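PDB 3F4L: putative oxidoreductase yhhX from Escherichia coli K-12, which is a Gfo/Idh/MocA-family oxidoreductase with a nucleotide-binding Rossmann fold that probably acts as an NADP-dependent scyllo-inositol dehydrogenase. Local coordinates for residues A[78-81]-A[82-86]. Numbering follows the deposited sequence.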
loop_
_atom_site.group_PDB
_atom_site.type_symbol
_atom_site.label_atom_id
_atom_site.label_comp_id
_atom_site.label_asym_id
_atom_site.label_seq_id
_atom_site.Cartn_x
_atom_site.Cartn_y
_atom_site.Cartn_z
ATOM N N HIS A 78 5.226 23.017 -25.005
ATOM C CA HIS A 78 6.004 21.850 -25.404
ATOM C C HIS A 78 5.615 21.288 -26.763
ATOM O O HIS A 78 6.476 21.023 -27.597
ATOM C CB HIS A 78 5.904 20.739 -24.352
ATOM C CG HIS A 78 6.662 21.026 -23.096
ATOM N ND1 HIS A 78 6.798 20.099 -22.082
ATOM C CD2 HIS A 78 7.317 22.136 -22.683
ATOM C CE1 HIS A 78 7.504 20.630 -21.099
ATOM N NE2 HIS A 78 7.831 21.864 -21.438
ATOM N N PHE A 79 4.323 21.099 -27.001
ATOM C CA PHE A 79 3.903 20.552 -28.285
ATOM C C PHE A 79 4.335 21.449 -29.440
ATOM O O PHE A 79 4.910 20.978 -30.428
ATOM C CB PHE A 79 2.386 20.385 -28.349
ATOM C CG PHE A 79 1.896 19.955 -29.700
ATOM C CD1 PHE A 79 2.100 18.652 -30.140
ATOM C CD2 PHE A 79 1.287 20.868 -30.559
ATOM C CE1 PHE A 79 1.709 18.265 -31.417
ATOM C CE2 PHE A 79 0.891 20.489 -31.840
ATOM C CZ PHE A 79 1.102 19.186 -32.268
ATOM N N GLU A 80 4.047 22.738 -29.301
ATOM C CA GLU A 80 4.372 23.721 -30.328
ATOM C C GLU A 80 5.859 23.774 -30.661
ATOM O O GLU A 80 6.234 23.728 -31.831
ATOM C CB GLU A 80 3.879 25.107 -29.898
ATOM C CG GLU A 80 3.973 26.168 -30.984
ATOM C CD GLU A 80 3.175 25.812 -32.232
ATOM O OE1 GLU A 80 3.209 26.598 -33.207
ATOM O OE2 GLU A 80 2.515 24.748 -32.238
ATOM N N TYR A 81 6.709 23.878 -29.645
ATOM C CA TYR A 81 8.147 23.918 -29.888
ATOM C C TYR A 81 8.671 22.592 -30.455
ATOM O O TYR A 81 9.524 22.584 -31.345
ATOM C CB TYR A 81 8.911 24.257 -28.604
ATOM C CG TYR A 81 8.889 25.723 -28.240
ATOM C CD1 TYR A 81 9.286 26.695 -29.160
ATOM C CD2 TYR A 81 8.474 26.144 -26.976
ATOM C CE1 TYR A 81 9.270 28.047 -28.830
ATOM C CE2 TYR A 81 8.457 27.497 -26.635
ATOM C CZ TYR A 81 8.857 28.439 -27.566
ATOM O OH TYR A 81 8.856 29.777 -27.238
ATOM N N ALA A 82 8.182 21.473 -29.927
ATOM C CA ALA A 82 8.621 20.161 -30.403
ATOM C C ALA A 82 8.288 19.986 -31.881
ATOM O O ALA A 82 9.120 19.535 -32.662
ATOM C CB ALA A 82 7.957 19.056 -29.585
ATOM N N LYS A 83 7.062 20.337 -32.256
ATOM C CA LYS A 83 6.620 20.225 -33.645
ATOM C C LYS A 83 7.450 21.126 -34.559
ATOM O O LYS A 83 7.793 20.747 -35.680
ATOM C CB LYS A 83 5.139 20.599 -33.767
ATOM C CG LYS A 83 4.562 20.416 -35.173
ATOM C CD LYS A 83 3.069 20.692 -35.184
ATOM C CE LYS A 83 2.479 20.508 -36.570
ATOM N NZ LYS A 83 0.999 20.673 -36.522
ATOM N N ARG A 84 7.767 22.326 -34.084
ATOM C CA ARG A 84 8.559 23.247 -34.886
ATOM C C ARG A 84 9.972 22.711 -35.070
ATOM O O ARG A 84 10.530 22.792 -36.164
ATOM C CB ARG A 84 8.586 24.632 -34.238
ATOM C CG ARG A 84 7.284 25.397 -34.399
ATOM C CD ARG A 84 7.394 26.796 -33.831
ATOM N NE ARG A 84 8.440 27.581 -34.486
ATOM C CZ ARG A 84 8.725 28.839 -34.166
ATOM N NH1 ARG A 84 8.044 29.444 -33.201
ATOM N NH2 ARG A 84 9.676 29.499 -34.815
ATOM N N ALA A 85 10.544 22.145 -34.008
ATOM C CA ALA A 85 11.891 21.591 -34.095
ATOM C C ALA A 85 11.912 20.416 -35.075
ATOM O O ALA A 85 12.802 20.316 -35.910
ATOM C CB ALA A 85 12.371 21.143 -32.722
ATOM N N LEU A 86 10.928 19.527 -34.988
ATOM C CA LEU A 86 10.899 18.389 -35.904
ATOM C C LEU A 86 10.764 18.837 -37.366
ATOM O O LEU A 86 11.378 18.249 -38.263
ATOM C CB LEU A 86 9.750 17.439 -35.555
ATOM C CG LEU A 86 9.924 16.662 -34.251
ATOM C CD1 LEU A 86 8.651 15.890 -33.940
ATOM C CD2 LEU A 86 11.125 15.728 -34.369
#
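Phe79 lays the outer end of its ring alongside the aliphatic chain of Lys83, one turn further along helix 78-87, the crossover helix of a beta-alpha-beta unit between strands 66-71 and 91-94 of the Rossmann fold. Ring atom CZ of Phe79 comes within 3.8 Å of CD of Lys83, meeting it obliquely. Both side chains place CG opposite the backbone N (chi1 174° and -176°) and run side by side, pointing the same way, to meet helix 102-115, where Phe79 packs on Leu108 and the Lys83 ammonium has a long, weak ion pair with Glu107.

Beneath them runs the i to i+4 ladder of an alpha-helix: Lys83 N gives its hydrogen to Phe79 O at 2.9 Å, and Ala82 N and Ala85 N do likewise to His78 O and Tyr81 O. The methyls of Ala82 and Ala85 touch Val92 of strand 91-94, and that of Ala85 also meets Val69 of strand 66-71. Buried His78 bonds through ND1 to Pro97 O and through NE2 to Thr73 O, two carbonyl acceptors that would favour a doubly protonated ring. Glu80 and Arg84 stop short of a salt bridge, with OE1 of Glu80 5.5 Å from NE of Arg84. A chi1 of -75° sets CG of Arg84 beside its own backbone N, 3.2 Å from Glu80 O.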